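Local coordinates for protein tyrocidine synthetase 3 (Brevibacillus brevis, PDB 2JGP) that belongs to the nonribosomal peptide synthetase that makes the antibiotic tyrocidine, pairing a peptidyl carrier domain with a condensation domain for peptide bond formation, at residues 280-290 / 341-351; 143-151 / 248-256. All coordinates share one frame; numbering follows the deposited sequence.

Contact 1 (280-290 / 341-351); sequences FADDIPVLNLP and LAKYAGQEDII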
# COMPACT_ATOMS: atom_id res chain seq x y z
N PHE A 280 4.98 -4.32 -19.66
CA PHE A 280 6.11 -3.43 -19.92
C PHE A 280 7.11 -4.00 -20.94
O PHE A 280 8.30 -3.71 -20.88
CB PHE A 280 6.83 -3.10 -18.60
CG PHE A 280 5.95 -2.40 -17.60
CD1 PHE A 280 5.49 -3.05 -16.47
CD2 PHE A 280 5.57 -1.08 -17.81
CE1 PHE A 280 4.68 -2.40 -15.56
CE2 PHE A 280 4.75 -0.43 -16.90
CZ PHE A 280 4.31 -1.09 -15.78
N ALA A 281 6.60 -4.78 -21.89
CA ALA A 281 7.44 -5.44 -22.89
C ALA A 281 7.93 -4.47 -23.97
O ALA A 281 9.04 -4.63 -24.50
CB ALA A 281 6.69 -6.60 -23.52
N ASP A 282 7.11 -3.48 -24.28
CA ASP A 282 7.39 -2.52 -25.36
C ASP A 282 8.19 -1.32 -24.83
O ASP A 282 8.96 -1.46 -23.87
CB ASP A 282 6.06 -2.09 -26.02
CG ASP A 282 5.10 -1.44 -25.04
OD1 ASP A 282 4.28 -0.61 -25.47
OD2 ASP A 282 5.16 -1.78 -23.84
N ASP A 283 8.02 -0.15 -25.45
CA ASP A 283 8.78 1.05 -25.08
C ASP A 283 8.21 1.66 -23.80
O ASP A 283 7.11 2.21 -23.80
CB ASP A 283 8.74 2.09 -26.21
CG ASP A 283 8.82 1.47 -27.59
OD1 ASP A 283 9.78 0.72 -27.86
OD2 ASP A 283 7.90 1.73 -28.40
N ILE A 284 8.98 1.58 -22.71
CA ILE A 284 8.54 2.09 -21.41
C ILE A 284 8.65 3.61 -21.36
O ILE A 284 9.75 4.16 -21.50
CB ILE A 284 9.36 1.48 -20.25
CG1 ILE A 284 9.16 -0.03 -20.18
CG2 ILE A 284 8.97 2.12 -18.91
CD1 ILE A 284 9.96 -0.71 -19.09
N PRO A 285 7.52 4.31 -21.16
CA PRO A 285 7.52 5.77 -21.22
C PRO A 285 8.12 6.44 -19.98
O PRO A 285 7.92 5.97 -18.86
CB PRO A 285 6.03 6.10 -21.31
CG PRO A 285 5.36 5.01 -20.58
CD PRO A 285 6.18 3.78 -20.85
N VAL A 286 8.86 7.52 -20.21
CA VAL A 286 9.38 8.35 -19.13
C VAL A 286 8.53 9.62 -19.05
O VAL A 286 8.39 10.33 -20.06
CB VAL A 286 10.86 8.72 -19.36
CG1 VAL A 286 11.41 9.48 -18.17
CG2 VAL A 286 11.68 7.46 -19.62
N LEU A 287 7.97 9.90 -17.88
CA LEU A 287 7.12 11.08 -17.67
C LEU A 287 7.91 12.36 -17.90
O LEU A 287 8.97 12.56 -17.30
CB LEU A 287 6.56 11.07 -16.25
CG LEU A 287 5.56 12.17 -15.86
CD1 LEU A 287 4.27 12.07 -16.67
CD2 LEU A 287 5.27 12.10 -14.37
N ASN A 288 7.40 13.23 -18.76
CA ASN A 288 8.06 14.48 -19.08
C ASN A 288 7.29 15.68 -18.54
O ASN A 288 6.78 16.50 -19.30
CB ASN A 288 8.26 14.61 -20.59
CG ASN A 288 9.05 15.84 -20.99
OD1 ASN A 288 8.70 16.53 -21.94
ND2 ASN A 288 10.12 16.14 -20.24
N LEU A 289 7.20 15.76 -17.22
CA LEU A 289 6.57 16.91 -16.58
C LEU A 289 7.44 18.14 -16.82
O LEU A 289 8.66 18.05 -16.77
CB LEU A 289 6.42 16.71 -15.08
CG LEU A 289 5.27 15.83 -14.61
CD1 LEU A 289 5.34 15.69 -13.09
CD2 LEU A 289 3.93 16.40 -15.06
N PRO A 290 6.80 19.29 -17.07
CA PRO A 290 7.57 20.51 -17.18
C PRO A 290 7.99 20.91 -15.78
O PRO A 290 7.17 20.85 -14.86
CB PRO A 290 6.59 21.51 -17.79
CG PRO A 290 5.27 21.04 -17.36
CD PRO A 290 5.36 19.54 -17.24
N LEU A 341 -1.72 14.53 -15.59
CA LEU A 341 -0.33 14.31 -15.99
C LEU A 341 -0.18 14.34 -17.51
O LEU A 341 0.79 14.89 -18.03
CB LEU A 341 0.19 12.97 -15.45
CG LEU A 341 0.30 12.82 -13.92
CD1 LEU A 341 0.74 11.41 -13.58
CD2 LEU A 341 1.26 13.84 -13.32
N ALA A 342 -1.13 13.74 -18.22
CA ALA A 342 -1.13 13.72 -19.68
C ALA A 342 -1.12 15.13 -20.27
O ALA A 342 -0.42 15.39 -21.25
CB ALA A 342 -2.33 12.94 -20.20
N LYS A 343 -1.89 16.03 -19.67
CA LYS A 343 -1.98 17.40 -20.15
C LYS A 343 -0.73 18.21 -19.82
O LYS A 343 -0.23 18.96 -20.65
CB LYS A 343 -3.24 18.08 -19.61
CG LYS A 343 -4.51 17.59 -20.30
CD LYS A 343 -5.76 18.33 -19.82
CE LYS A 343 -7.00 17.75 -20.47
NZ LYS A 343 -6.99 17.95 -21.95
N TYR A 344 -0.21 18.05 -18.60
CA TYR A 344 1.04 18.71 -18.21
C TYR A 344 2.23 18.20 -19.02
O TYR A 344 3.04 18.99 -19.50
CB TYR A 344 1.31 18.53 -16.70
CG TYR A 344 0.78 19.68 -15.89
CD1 TYR A 344 -0.57 19.81 -15.64
CD2 TYR A 344 1.64 20.67 -15.42
CE1 TYR A 344 -1.07 20.88 -14.92
CE2 TYR A 344 1.16 21.75 -14.69
CZ TYR A 344 -0.20 21.85 -14.45
OH TYR A 344 -0.68 22.92 -13.73
N ALA A 345 2.31 16.88 -19.19
CA ALA A 345 3.45 16.25 -19.83
C ALA A 345 3.37 16.23 -21.36
O ALA A 345 4.39 16.02 -22.02
CB ALA A 345 3.62 14.83 -19.30
N GLY A 346 2.18 16.42 -21.91
CA GLY A 346 1.96 16.28 -23.35
C GLY A 346 2.22 14.86 -23.83
O GLY A 346 2.81 14.65 -24.89
N GLN A 347 1.78 13.89 -23.02
CA GLN A 347 1.99 12.47 -23.29
C GLN A 347 0.68 11.71 -23.16
O GLN A 347 -0.23 12.15 -22.45
CB GLN A 347 3.02 11.89 -22.32
CG GLN A 347 4.44 12.39 -22.54
CD GLN A 347 5.41 11.84 -21.52
OE1 GLN A 347 5.15 11.89 -20.32
NE2 GLN A 347 6.54 11.33 -22.00
N GLU A 348 0.59 10.56 -23.83
CA GLU A 348 -0.62 9.75 -23.85
C GLU A 348 -0.36 8.31 -23.40
O GLU A 348 -1.14 7.41 -23.68
CB GLU A 348 -1.23 9.77 -25.25
CG GLU A 348 -1.45 11.18 -25.80
CD GLU A 348 -2.34 11.20 -27.01
OE1 GLU A 348 -3.16 12.13 -27.13
OE2 GLU A 348 -2.24 10.27 -27.84
N ASP A 349 0.74 8.11 -22.68
CA ASP A 349 1.14 6.81 -22.17
C ASP A 349 1.94 7.09 -20.91
O ASP A 349 3.04 7.66 -20.97
CB ASP A 349 1.99 6.09 -23.22
CG ASP A 349 2.32 4.65 -22.85
OD1 ASP A 349 1.98 4.20 -21.73
OD2 ASP A 349 2.94 3.98 -23.71
N ILE A 350 1.37 6.71 -19.77
CA ILE A 350 1.82 7.18 -18.47
C ILE A 350 1.78 6.06 -17.43
O ILE A 350 0.80 5.31 -17.36
CB ILE A 350 0.93 8.33 -17.96
CG1 ILE A 350 0.92 9.48 -18.99
CG2 ILE A 350 1.40 8.82 -16.59
CD1 ILE A 350 0.32 10.75 -18.50
N ILE A 351 2.84 5.98 -16.62
CA ILE A 351 2.93 5.01 -15.52
C ILE A 351 2.89 5.77 -14.19
O ILE A 351 3.65 6.72 -14.00
CB ILE A 351 4.21 4.16 -15.62
CG1 ILE A 351 4.34 3.55 -17.02
CG2 ILE A 351 4.21 3.06 -14.55
CD1 ILE A 351 5.68 2.93 -17.30
O HOH W 1 5.23 4.71 -24.96
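The side-chain amide of Q347 grips the backbone on both sides of L287. Its NE2 gives a nearly straight hydrogen bond to V286 O (2.9 Å, 174°), with the acceptor in the amide plane; its OE1 takes N288 N at 3.0 Å, from above the carbonyl plane. The chain of Q347, extended beyond CG, thus reaches up to the loop like a peg.

The loop drops bumps into hollows on either side of this peg. P285 lays its ring across D349, CB lying 3.4 Å from D349 O, while its CD meets I351 CD1. That methyl is a bump, fitting among F280 CE2 (3.5 Å), I284 CG2 and P285. L287, with CG anti to the backbone N (chi1 -176°), turns CD1 into a hollow formed by A345 CB (3.9 Å), L341 CB and I350 CG2. L289 CD2 nests between Y344 CB and L341 CD2, and P290 CD rides on Y344 O (3.3 Å). D349 OD2 is salt-bridged to R378, and a water that donates to it also reaches D283 O, weakly.

An extended loop here covers the exit of helix 329-345, where G346 has positive phi and Q347 N still bonds A342 O, and the start of strand 350-356: a helix-to-strand turn in the C-terminal half of a domain of the CoA-dependent acyltransferase fold.

Contact 2 (143-151 / 248-256); sequences LIARHESLR and ELRIQYKDF
The end of one helix and the 3-10 turn after it, R146 to S149, face the loop and helix start L249 to Y253, with CA atoms 8.5 Å apart at R146 and L249, closing to 6.9 Å at S149 and Y253. L249 presses into the R146-H147 corner: its CD1 lies over the centre of one face of the R146 guanidinium, 3.9 Å above the plane, and also touches H147 ND1. R146 gets there by an extended chain with CG opposite its backbone N (chi1 173°); its CG in turn covers one face of the H147 ring. E236 fixes both residues by bonding R146 NE and H147 NE2, while R146 NH1 reaches P247 O.

E148 carries the polar half. K254 NZ meets OE1 at 2.8 Å on its syn lone pair, a salt bridge with a second, weak bond to OE2. The lysine starts with CG between its backbone N and carbonyl carbon (chi1 68°), which lays CD as well as NZ alongside E148 OE1. A water donates to that oxygen and accepts from K254 N. Q252 is modelled in two conformations; in one its amide stacks on the E148 carboxylate, the planes 23° apart, and OE1 takes Y253 N in the carbonyl plane (3.1 Å). D255 OD2, three residues into the helix, accepts from Q252 N (2.8 Å), one half of a capping box. A second water links S149 N to Q252 OE1, and S149 OG rests on Y253 CB (3.7 Å) while bonding V368 O.

The contact thus joins the end of helix 133-146 to the start of helix 253-263, with helix 227-241 against L143 and H147, and strand 160-165 touching E148, Y253 and K254.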
# COMPACT_ATOMS: atom_id res chain seq x y z
N LEU A 143 3.73 -5.72 23.83
CA LEU A 143 3.71 -5.61 22.36
C LEU A 143 4.84 -6.39 21.73
O LEU A 143 4.65 -7.10 20.74
CB LEU A 143 3.82 -4.15 21.90
CG LEU A 143 2.58 -3.25 21.89
CD1 LEU A 143 2.98 -1.90 21.31
CD2 LEU A 143 1.44 -3.87 21.08
N ILE A 144 6.03 -6.24 22.30
CA ILE A 144 7.22 -6.94 21.84
C ILE A 144 7.05 -8.45 21.98
O ILE A 144 7.40 -9.21 21.08
CB ILE A 144 8.49 -6.48 22.59
CG1 ILE A 144 8.81 -5.02 22.24
CG2 ILE A 144 9.68 -7.36 22.24
CD1 ILE A 144 9.77 -4.35 23.21
N ALA A 145 6.49 -8.89 23.11
CA ALA A 145 6.17 -10.31 23.31
C ALA A 145 5.13 -10.81 22.29
O ALA A 145 5.22 -11.93 21.80
CB ALA A 145 5.66 -10.55 24.73
N ARG A 146 4.16 -9.96 21.98
CA ARG A 146 3.05 -10.32 21.09
C ARG A 146 3.45 -10.44 19.62
O ARG A 146 2.99 -11.35 18.93
CB ARG A 146 1.92 -9.28 21.22
CG ARG A 146 0.78 -9.43 20.22
CD ARG A 146 -0.34 -8.45 20.57
NE ARG A 146 -1.36 -8.35 19.53
CZ ARG A 146 -2.31 -9.25 19.32
NH1 ARG A 146 -2.36 -10.37 20.03
NH2 ARG A 146 -3.20 -9.05 18.36
N HIS A 147 4.27 -9.51 19.15
CA HIS A 147 4.57 -9.40 17.72
C HIS A 147 5.98 -9.89 17.41
O HIS A 147 6.96 -9.25 17.78
CB HIS A 147 4.41 -7.94 17.27
CG HIS A 147 3.00 -7.44 17.36
ND1 HIS A 147 1.98 -7.95 16.58
CD2 HIS A 147 2.43 -6.49 18.14
CE1 HIS A 147 0.85 -7.33 16.87
NE2 HIS A 147 1.10 -6.44 17.82
N GLU A 148 6.07 -11.03 16.71
CA GLU A 148 7.37 -11.65 16.40
C GLU A 148 8.30 -10.73 15.64
O GLU A 148 9.52 -10.85 15.75
CB GLU A 148 7.20 -12.95 15.60
CG GLU A 148 6.92 -14.17 16.43
CD GLU A 148 7.01 -15.47 15.64
OE1 GLU A 148 7.13 -15.45 14.39
OE2 GLU A 148 6.93 -16.54 16.29
N SER A 149 7.73 -9.83 14.84
CA SER A 149 8.55 -8.87 14.09
C SER A 149 9.36 -7.97 15.03
O SER A 149 10.45 -7.53 14.68
CB SER A 149 7.68 -8.03 13.16
OG SER A 149 7.22 -8.82 12.07
N LEU A 150 8.83 -7.72 16.23
CA LEU A 150 9.56 -6.94 17.24
C LEU A 150 10.59 -7.76 18.02
O LEU A 150 11.28 -7.23 18.90
CB LEU A 150 8.57 -6.28 18.22
CG LEU A 150 7.57 -5.31 17.59
CD1 LEU A 150 6.72 -4.65 18.67
CD2 LEU A 150 8.29 -4.25 16.73
N ARG A 151 10.68 -9.06 17.72
CA ARG A 151 11.72 -9.92 18.29
C ARG A 151 12.58 -10.54 17.19
O ARG A 151 13.25 -11.55 17.40
CB ARG A 151 11.06 -11.01 19.15
CG ARG A 151 10.41 -10.44 20.41
CD ARG A 151 9.67 -11.49 21.23
NE ARG A 151 8.38 -11.89 20.64
CZ ARG A 151 8.12 -13.07 20.08
NH1 ARG A 151 9.05 -14.01 19.97
NH2 ARG A 151 6.91 -13.30 19.60
N GLU A 248 -5.89 -13.46 19.56
CA GLU A 248 -4.71 -14.23 19.17
C GLU A 248 -4.40 -14.08 17.68
O GLU A 248 -5.31 -13.95 16.87
CB GLU A 248 -4.91 -15.71 19.51
CG GLU A 248 -5.06 -16.00 21.01
CD GLU A 248 -3.80 -15.71 21.82
OE1 GLU A 248 -2.71 -15.52 21.22
OE2 GLU A 248 -3.90 -15.66 23.06
N LEU A 249 -3.11 -14.09 17.34
CA LEU A 249 -2.66 -13.98 15.96
C LEU A 249 -2.43 -15.37 15.37
O LEU A 249 -1.52 -16.09 15.79
CB LEU A 249 -1.37 -13.16 15.88
CG LEU A 249 -1.46 -11.70 16.32
CD1 LEU A 249 -0.10 -11.16 16.77
CD2 LEU A 249 -2.03 -10.84 15.20
N ARG A 250 -3.25 -15.74 14.39
CA ARG A 250 -3.14 -17.06 13.75
C ARG A 250 -1.86 -17.21 12.95
O ARG A 250 -1.23 -18.27 12.97
CB ARG A 250 -4.33 -17.31 12.81
CG ARG A 250 -4.21 -18.63 12.06
CD ARG A 250 -5.45 -19.01 11.28
NE ARG A 250 -5.26 -20.35 10.73
CZ ARG A 250 -4.64 -20.64 9.59
NH1 ARG A 250 -4.16 -19.69 8.80
NH2 ARG A 250 -4.52 -21.91 9.21
N ILE A 251 -1.51 -16.15 12.23
CA ILE A 251 -0.43 -16.18 11.26
C ILE A 251 0.59 -15.10 11.61
O ILE A 251 0.22 -14.01 12.04
CB ILE A 251 -0.99 -15.97 9.82
CG1 ILE A 251 -2.01 -17.06 9.46
CG2 ILE A 251 0.11 -15.94 8.80
CD1 ILE A 251 -1.42 -18.47 9.39
N GLN A 252 1.87 -15.42 11.43
CA GLN A 252 2.94 -14.45 11.70
C GLN A 252 3.72 -14.11 10.45
O GLN A 252 3.56 -14.73 9.40
CB GLN A 252 3.86 -14.96 12.81
CG GLN A 252 3.47 -14.47 14.21
CD GLN A 252 3.83 -13.01 14.45
OE1 GLN A 252 4.40 -12.34 13.57
NE2 GLN A 252 3.48 -12.51 15.64
N TYR A 253 4.56 -13.08 10.53
CA TYR A 253 5.29 -12.62 9.35
C TYR A 253 6.15 -13.72 8.74
O TYR A 253 6.20 -13.86 7.52
CB TYR A 253 6.17 -11.39 9.65
CG TYR A 253 6.62 -10.70 8.39
CD1 TYR A 253 5.79 -9.81 7.73
CD2 TYR A 253 7.87 -10.96 7.83
CE1 TYR A 253 6.18 -9.19 6.56
CE2 TYR A 253 8.28 -10.34 6.66
CZ TYR A 253 7.42 -9.45 6.03
OH TYR A 253 7.81 -8.82 4.87
N LYS A 254 6.80 -14.53 9.57
CA LYS A 254 7.68 -15.59 9.04
C LYS A 254 6.89 -16.61 8.21
O LYS A 254 7.44 -17.20 7.28
CB LYS A 254 8.46 -16.28 10.16
CG LYS A 254 7.65 -17.13 11.13
CD LYS A 254 8.57 -17.62 12.24
CE LYS A 254 7.92 -18.69 13.09
NZ LYS A 254 6.76 -18.17 13.87
N ASP A 255 5.61 -16.80 8.54
CA ASP A 255 4.73 -17.68 7.77
C ASP A 255 4.53 -17.11 6.37
O ASP A 255 4.60 -17.85 5.37
CB ASP A 255 3.36 -17.83 8.46
CG ASP A 255 3.46 -18.44 9.85
OD1 ASP A 255 4.29 -19.35 10.07
OD2 ASP A 255 2.66 -18.02 10.73
N PHE A 256 4.29 -15.81 6.29
CA PHE A 256 4.19 -15.11 5.01
C PHE A 256 5.50 -15.21 4.23
O PHE A 256 5.48 -15.50 3.04
CB PHE A 256 3.80 -13.63 5.21
CG PHE A 256 4.07 -12.76 4.01
CD1 PHE A 256 3.24 -12.82 2.89
CD2 PHE A 256 5.13 -11.87 4.01
CE1 PHE A 256 3.49 -12.03 1.79
CE2 PHE A 256 5.38 -11.08 2.92
CZ PHE A 256 4.56 -11.15 1.80
O HOH W 2 7.42 -13.65 12.24
O HOH W 3 4.91 -9.39 13.88

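In the fold
Both contacts belong to the condensation domain but lie on opposite sides of the chain's centre: their centres are 42 Å apart and their nearest atoms about 19 Å. Their placing is consistent with the two halves of the V-shaped fold of this family, contact 2 in the N-terminal half and contact 1 in the C-terminal half. The chain after V368 relates them, since V368 and M370 bond residues of contact 2, and A376 and R378 of strand 373-379 pack on contact 1. Helix 227-241, bordering contact 2, begins at the glycine of the HHxxxDG motif, the active-site signature expected in this family. The sodium ion, held by Q396 and D400, belongs to neither contact.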